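Side-chain contacts in pseudoalteromonas arctica PAMC 21717 (Pseudoalteromonas arctica, PDB 5YL7), which cleaves peptide bonds as a cold-active, calcium-binding serine protease of the subtilase family, probably through a catalytic triad: residues 12-17 / 119-124; 29-34 / 294-299; 315-320 / 326-331. One frame throughout, in Å; residues are numbered along the deposited sequence.

Of the three contacts, contact 1 is the core one: all four of its touching residues are buried, and a tyrosine fixes the N-terminal helix 12-15 to the loop ahead of strand 126-131. Contacts 2 and 3 lie farther out and are partly buried. Contact 2 ties the loop before strand 36-41 to the end of helix 280-297 through one glutamine amide, whereas contact 3 stays within the loop between helices 303-312 and 331-338, joining backbone pairing to packing on an isoleucine. Contacts 1 and 2 touch where N124 ND2 meets T31 OG1 at 2.8 Å, a probable hydrogen bond. Contacts 2 and 3 do not touch, their nearest atoms being about 6 Å apart.

Contact 1: residues 12-17 / 119-124; sequences WHYYEQ and AGVAYN
Y14 reaches end-on to the backbone of A119, its OH giving a hydrogen bond of 2.7 Å to A119 O. The carbonyl oxygen sits at the edge of the ring, near its plane, but from the carbonyl's side the hydroxyl lies 37° out of the peptide plane, with a C=O...OH angle of 128°. The two flanks of the ring then meet different methyls: CE2 has A119 CB at 4.0 Å, and CE1 has V121 CG2 at 3.5 Å, the latter approaching obliquely. V121 presents this methyl because its CG1 is anti to the backbone N (chi1 173°), which sets CG2 beside that nitrogen. In the subtilase fold the contact joins the N-terminal helix 12-15 to the loop between helix 100-109 and strand 126-131; A119 itself has its side chain about 6 Å from a bound calcium ion. A leucine in place of Y14 would probably leave A119 O without its hydroxyl donor and open a gap between A119 CB and V121 CG2. One face of the tyrosine ring carries H13 CE1, 3.8 Å above the plane and displaced toward the rim, while H13 ND1 is hydrogen-bonded to H286 of helix 280-297.

Contact 2: residues 29-34 / 294-299; sequences TATGSG and IKQAKP
Q296 reaches from the last turn of helix 280-297 to the backbone of A30, T31, G32 and S33, and its atoms can be taken in order. CB points toward the loop and has S33 O at 4.0 Å. CG, set anti to the backbone N (chi1 -180°), comes closer to the same oxygen, at 3.6 Å; the chain beyond is extended, which carries the amide straight out from the helix. CD lies 3.7 Å from S33 N. At the tip the two amide atoms divide the work. OE1 accepts from T31 N at 2.8 Å with an N-H...O angle of 159°, and from G32 N, also at 2.8 Å, with a more bent angle of 136°. Both donors are tilted modestly from the amide plane. S33 N adds a third, weak bond to OE1 at 3.2 Å, and A30 CB packs beside this oxygen. NE2 has S33 CB alongside and donates to a water that also hydrogen-bonds to T31 OG1, which is hydrogen-bonded to N124 ND2 as well.

The loop 29-34 leads from helix 23-27 into strand 36-41 of the parallel sheet, so the glutamine joins the entry of a central strand to the end of a helix packed against that sheet in the subtilase fold. G32 adopts backbone angles at which a side chain would collide with the carbonyl oxygen of T31, and this turn brings successive N-H groups round to one point. Two good bonds and a weak third from consecutive N-H groups probably fix which way round the amide sits: with its two ends exchanged, NE2 would face these N-H groups and OE1 the water.

Contact 3: residues 315-320 / 326-331; sequences RSFPAT and TGIVDA
The F317 ring has I328 N over one face, while G327 CA approaches it obliquely, 3.5 Å from CE2; the R315 guanidinium carries I328 CD1 over one face, 3.5 Å above its plane and displaced toward the rim, and a water at its edge. These groups flank a single antiparallel bridge, a hydrogen-bonded pair of R315 and I328, within the loop that links helices 303-312 and 331-338 of the subtilase fold. R315 N donates to I328 O at 2.9 Å, almost straight at 170°, and I328 N returns a bond to R315 O at 3.0 Å. A CB on G327 would clash with R315 O, consistent with a glycine at this close approach. I328 fills the space between the two flat groups: CG1 lies 3.6 Å from F317 CD1, and CG2 and CD1 lie against the guanidinium. The R315 chain is extended from CG to NE; NH1 donates to A18 O and G20 O. D330 takes the N-cap position of helix 331-338; its OD1 accepts from A333 N and is also hydrogen-bonded to N22 ND2. The water at the guanidinium edge accepts from R315 NE at 2.8 Å and donates to V329 O at 2.7 Å.

Contact 1: residues 12-17 / 119-124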
# COMPACT_ATOMS: atom_id res chain seq x y z
N TRP A 12 -13.84 2.35 -9.47
CA TRP A 12 -14.20 3.78 -9.52
C TRP A 12 -13.06 4.69 -9.09
O TRP A 12 -12.91 5.83 -9.52
CB TRP A 12 -15.45 4.05 -8.65
CG TRP A 12 -15.31 3.61 -7.22
CD1 TRP A 12 -15.67 2.47 -6.66
CD2 TRP A 12 -14.67 4.39 -6.17
NE1 TRP A 12 -15.29 2.42 -5.36
CE2 TRP A 12 -14.67 3.59 -5.03
CE3 TRP A 12 -14.11 5.67 -6.07
CZ2 TRP A 12 -14.08 4.01 -3.80
CZ3 TRP A 12 -13.54 6.06 -4.86
CH2 TRP A 12 -13.55 5.25 -3.76
N HIS A 13 -12.30 4.12 -8.14
CA HIS A 13 -11.20 4.80 -7.50
C HIS A 13 -10.04 5.16 -8.43
O HIS A 13 -9.19 5.95 -8.11
CB HIS A 13 -10.76 4.02 -6.27
CG HIS A 13 -10.71 2.55 -6.47
ND1 HIS A 13 -9.55 1.91 -6.88
CD2 HIS A 13 -11.70 1.58 -6.40
CE1 HIS A 13 -9.89 0.61 -7.06
NE2 HIS A 13 -11.16 0.36 -6.77
N TYR A 14 -10.01 4.59 -9.64
CA TYR A 14 -9.05 4.94 -10.65
C TYR A 14 -9.45 6.04 -11.59
O TYR A 14 -8.57 6.66 -12.17
CB TYR A 14 -8.69 3.71 -11.50
CG TYR A 14 -7.98 2.55 -10.78
CD1 TYR A 14 -7.40 2.71 -9.52
CD2 TYR A 14 -7.91 1.32 -11.41
CE1 TYR A 14 -6.75 1.64 -8.94
CE2 TYR A 14 -7.25 0.28 -10.83
CZ TYR A 14 -6.65 0.43 -9.60
OH TYR A 14 -5.97 -0.64 -8.99
N TYR A 15 -10.75 6.27 -11.72
CA TYR A 15 -11.17 7.15 -12.84
C TYR A 15 -12.38 8.02 -12.57
O TYR A 15 -12.57 8.95 -13.42
CB TYR A 15 -11.52 6.28 -14.08
CG TYR A 15 -12.76 5.46 -13.95
CD1 TYR A 15 -13.98 5.97 -14.32
CD2 TYR A 15 -12.76 4.15 -13.49
CE1 TYR A 15 -15.11 5.30 -14.24
CE2 TYR A 15 -13.86 3.40 -13.33
CZ TYR A 15 -15.14 3.99 -13.72
OH TYR A 15 -16.29 3.33 -13.55
N GLU A 16 -13.20 7.80 -11.59
CA GLU A 16 -14.42 8.72 -11.44
C GLU A 16 -13.96 10.09 -11.00
O GLU A 16 -12.97 10.30 -10.32
CB GLU A 16 -15.37 8.15 -10.43
CG GLU A 16 -16.18 7.06 -10.94
CD GLU A 16 -17.32 6.64 -10.05
OE1 GLU A 16 -17.39 7.01 -8.87
OE2 GLU A 16 -18.19 5.85 -10.52
N GLN A 17 -14.75 11.13 -11.41
CA GLN A 17 -14.34 12.49 -11.11
C GLN A 17 -14.34 12.82 -9.61
O GLN A 17 -13.48 13.52 -9.15
CB GLN A 17 -15.30 13.48 -11.89
CG GLN A 17 -15.05 13.42 -13.41
CD GLN A 17 -13.63 13.75 -13.79
OE1 GLN A 17 -13.12 14.81 -13.36
NE2 GLN A 17 -12.97 12.85 -14.56
N ALA A 119 -7.23 -3.80 -12.85
CA ALA A 119 -6.05 -3.10 -13.19
C ALA A 119 -5.30 -2.64 -11.95
O ALA A 119 -5.85 -2.66 -10.84
CB ALA A 119 -6.40 -1.91 -14.09
N GLY A 120 -4.04 -2.29 -12.16
CA GLY A 120 -3.19 -1.75 -11.11
C GLY A 120 -2.82 -0.34 -11.43
O GLY A 120 -2.81 0.12 -12.58
N VAL A 121 -2.45 0.48 -10.41
CA VAL A 121 -2.11 1.88 -10.62
C VAL A 121 -0.84 2.02 -11.40
O VAL A 121 -0.75 2.86 -12.31
CB VAL A 121 -2.01 2.57 -9.24
CG1 VAL A 121 -1.49 3.98 -9.39
CG2 VAL A 121 -3.37 2.57 -8.55
N ALA A 122 0.20 1.29 -11.00
CA ALA A 122 1.51 1.31 -11.66
C ALA A 122 1.72 -0.05 -12.26
O ALA A 122 2.60 -0.81 -11.87
CB ALA A 122 2.62 1.71 -10.73
N TYR A 123 0.94 -0.37 -13.32
CA TYR A 123 0.79 -1.72 -13.79
C TYR A 123 2.00 -2.25 -14.58
O TYR A 123 2.05 -3.50 -14.79
CB TYR A 123 -0.50 -1.92 -14.56
CG TYR A 123 -0.70 -1.02 -15.74
CD1 TYR A 123 -0.06 -1.27 -16.96
CD2 TYR A 123 -1.54 0.02 -15.71
CE1 TYR A 123 -0.32 -0.51 -18.10
CE2 TYR A 123 -1.80 0.82 -16.80
CZ TYR A 123 -1.20 0.50 -17.99
OH TYR A 123 -1.55 1.25 -19.13
N ASN A 124 2.94 -1.40 -14.93
CA ASN A 124 4.23 -1.91 -15.52
C ASN A 124 5.38 -1.84 -14.55
O ASN A 124 6.49 -2.17 -14.89
CB ASN A 124 4.54 -1.17 -16.82
CG ASN A 124 3.71 -1.64 -17.98
OD1 ASN A 124 3.32 -2.78 -18.08
ND2 ASN A 124 3.31 -0.67 -18.78

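Contact 2: residues 29-34 / 294-299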
# COMPACT_ATOMS: atom_id res chain seq x y z
N THR A 29 1.28 8.61 -20.43
CA THR A 29 2.67 9.04 -20.31
C THR A 29 3.50 8.08 -19.45
O THR A 29 4.70 7.92 -19.60
CB THR A 29 2.67 10.51 -19.55
OG1 THR A 29 2.00 11.43 -20.47
CG2 THR A 29 3.98 11.00 -19.36
N ALA A 30 2.89 7.51 -18.35
CA ALA A 30 3.69 6.70 -17.40
C ALA A 30 2.80 5.59 -16.89
O ALA A 30 1.64 5.80 -16.54
CB ALA A 30 4.17 7.56 -16.24
N THR A 31 3.43 4.46 -16.68
CA THR A 31 2.78 3.22 -16.15
C THR A 31 3.62 2.52 -15.06
O THR A 31 3.21 1.46 -14.56
CB THR A 31 2.50 2.24 -17.27
OG1 THR A 31 3.75 1.94 -17.94
CG2 THR A 31 1.49 2.85 -18.25
N GLY A 32 4.75 3.07 -14.73
CA GLY A 32 5.67 2.44 -13.77
C GLY A 32 6.71 1.58 -14.29
O GLY A 32 7.44 0.94 -13.55
N SER A 33 6.87 1.55 -15.64
CA SER A 33 7.94 0.66 -16.24
C SER A 33 9.30 0.95 -15.65
O SER A 33 9.71 2.09 -15.54
CB SER A 33 8.08 1.00 -17.70
OG SER A 33 6.90 0.78 -18.39
N GLY A 34 9.99 -0.12 -15.19
CA GLY A 34 11.31 -0.01 -14.67
C GLY A 34 11.38 0.33 -13.17
O GLY A 34 12.50 0.43 -12.64
N ILE A 294 5.63 8.67 -11.15
CA ILE A 294 6.57 9.78 -11.06
C ILE A 294 7.93 9.31 -11.27
O ILE A 294 8.73 9.99 -12.03
CB ILE A 294 6.43 10.51 -9.66
CG1 ILE A 294 5.13 11.23 -9.58
CG2 ILE A 294 7.61 11.40 -9.42
CD1 ILE A 294 4.72 11.58 -8.13
N LYS A 295 8.40 8.23 -10.67
CA LYS A 295 9.78 7.74 -10.80
C LYS A 295 10.04 7.27 -12.22
O LYS A 295 11.21 7.43 -12.65
CB LYS A 295 10.02 6.64 -9.75
CG LYS A 295 11.45 6.22 -9.62
CD LYS A 295 12.31 7.32 -9.04
CE LYS A 295 13.69 6.80 -8.68
NZ LYS A 295 14.58 7.76 -8.15
N GLN A 296 9.11 6.72 -12.93
CA GLN A 296 9.35 6.41 -14.36
C GLN A 296 9.61 7.70 -15.12
O GLN A 296 10.55 7.78 -15.92
CB GLN A 296 8.20 5.70 -14.96
CG GLN A 296 8.43 5.35 -16.48
CD GLN A 296 7.22 4.92 -17.16
OE1 GLN A 296 6.19 4.52 -16.62
NE2 GLN A 296 7.29 4.80 -18.47
N ALA A 297 8.82 8.72 -14.90
CA ALA A 297 8.94 9.99 -15.65
C ALA A 297 10.17 10.72 -15.23
O ALA A 297 10.77 11.45 -16.07
CB ALA A 297 7.71 10.82 -15.42
N LYS A 298 10.64 10.66 -14.01
CA LYS A 298 11.78 11.38 -13.44
C LYS A 298 12.65 10.36 -12.70
O LYS A 298 12.62 10.25 -11.47
CB LYS A 298 11.23 12.47 -12.52
CG LYS A 298 12.34 13.43 -12.06
CD LYS A 298 11.71 14.53 -11.21
CE LYS A 298 12.67 15.43 -10.46
NZ LYS A 298 13.65 16.04 -11.42
N PRO A 299 13.52 9.59 -13.40
CA PRO A 299 14.24 8.51 -12.78
C PRO A 299 15.23 8.91 -11.74
O PRO A 299 15.67 8.06 -10.96
CB PRO A 299 14.87 7.76 -13.97
CG PRO A 299 14.23 8.23 -15.14
CD PRO A 299 13.58 9.56 -14.88
O HOH W 1 4.71 3.87 -19.75

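Contact 3: residues 315-320 / 326-331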
# COMPACT_ATOMS: atom_id res chain seq x y z
N ARG A 315 -5.58 17.67 -6.38
CA ARG A 315 -6.81 18.36 -6.81
C ARG A 315 -7.70 18.56 -5.62
O ARG A 315 -7.52 18.03 -4.53
CB ARG A 315 -7.52 17.56 -7.91
CG ARG A 315 -8.26 16.29 -7.42
CD ARG A 315 -8.94 15.50 -8.43
NE ARG A 315 -9.43 14.32 -7.80
CZ ARG A 315 -10.58 14.04 -7.30
NH1 ARG A 315 -10.91 12.78 -7.09
NH2 ARG A 315 -11.52 14.93 -6.94
N SER A 316 -8.72 19.43 -5.79
CA SER A 316 -9.63 19.81 -4.75
C SER A 316 -10.47 18.65 -4.25
O SER A 316 -10.83 17.76 -5.00
CB SER A 316 -10.58 20.95 -5.19
OG SER A 316 -9.85 22.15 -5.51
N PHE A 317 -10.89 18.80 -3.01
CA PHE A 317 -11.88 17.91 -2.44
C PHE A 317 -13.31 18.32 -2.85
O PHE A 317 -13.67 19.45 -2.54
CB PHE A 317 -11.80 17.89 -0.92
CG PHE A 317 -10.52 17.34 -0.35
CD1 PHE A 317 -10.27 15.98 -0.34
CD2 PHE A 317 -9.59 18.21 0.17
CE1 PHE A 317 -9.08 15.55 0.20
CE2 PHE A 317 -8.39 17.75 0.67
CZ PHE A 317 -8.16 16.44 0.70
N PRO A 318 -14.07 17.45 -3.44
CA PRO A 318 -15.48 17.88 -3.80
C PRO A 318 -16.38 17.75 -2.62
O PRO A 318 -17.54 18.20 -2.77
CB PRO A 318 -15.85 16.93 -4.90
CG PRO A 318 -14.99 15.82 -4.83
CD PRO A 318 -13.66 16.22 -4.17
N ALA A 319 -16.01 17.13 -1.52
CA ALA A 319 -16.77 17.06 -0.31
C ALA A 319 -15.82 17.26 0.86
O ALA A 319 -14.59 17.02 0.71
CB ALA A 319 -17.53 15.75 -0.24
N THR A 320 -16.37 17.53 2.01
CA THR A 320 -15.60 17.92 3.20
C THR A 320 -14.43 16.84 3.44
O THR A 320 -14.74 15.66 3.58
CB THR A 320 -16.53 17.83 4.48
OG1 THR A 320 -17.79 18.57 4.30
CG2 THR A 320 -15.85 18.38 5.73
N THR A 326 -3.08 18.16 1.26
CA THR A 326 -3.25 19.27 0.33
C THR A 326 -4.39 19.06 -0.59
O THR A 326 -4.77 20.04 -1.32
CB THR A 326 -1.97 19.54 -0.48
OG1 THR A 326 -1.74 18.41 -1.33
CG2 THR A 326 -0.80 19.79 0.40
N GLY A 327 -4.90 17.84 -0.76
CA GLY A 327 -5.90 17.52 -1.78
C GLY A 327 -5.89 16.03 -2.05
O GLY A 327 -5.18 15.29 -1.32
N ILE A 328 -6.64 15.62 -3.05
CA ILE A 328 -6.63 14.22 -3.52
C ILE A 328 -5.55 14.09 -4.57
O ILE A 328 -5.46 14.90 -5.51
CB ILE A 328 -7.99 13.82 -4.08
CG1 ILE A 328 -9.08 13.92 -3.01
CG2 ILE A 328 -7.97 12.41 -4.74
CD1 ILE A 328 -10.49 13.88 -3.52
N VAL A 329 -4.70 13.08 -4.46
CA VAL A 329 -3.66 12.83 -5.48
C VAL A 329 -4.28 12.74 -6.88
O VAL A 329 -5.29 12.06 -7.04
CB VAL A 329 -2.85 11.55 -5.09
CG1 VAL A 329 -1.98 11.08 -6.25
CG2 VAL A 329 -2.06 11.83 -3.86
N ASP A 330 -3.61 13.45 -7.77
CA ASP A 330 -4.06 13.51 -9.17
C ASP A 330 -2.95 12.95 -9.99
O ASP A 330 -1.93 13.56 -10.18
CB ASP A 330 -4.39 14.98 -9.52
CG ASP A 330 -4.75 15.20 -10.93
OD1 ASP A 330 -4.48 14.35 -11.81
OD2 ASP A 330 -5.32 16.31 -11.25
N ALA A 331 -3.17 11.69 -10.42
CA ALA A 331 -2.05 10.99 -11.10
C ALA A 331 -1.60 11.75 -12.34
O ALA A 331 -0.41 11.80 -12.63
CB ALA A 331 -2.47 9.61 -11.48
O HOH W 2 -7.46 12.59 -8.64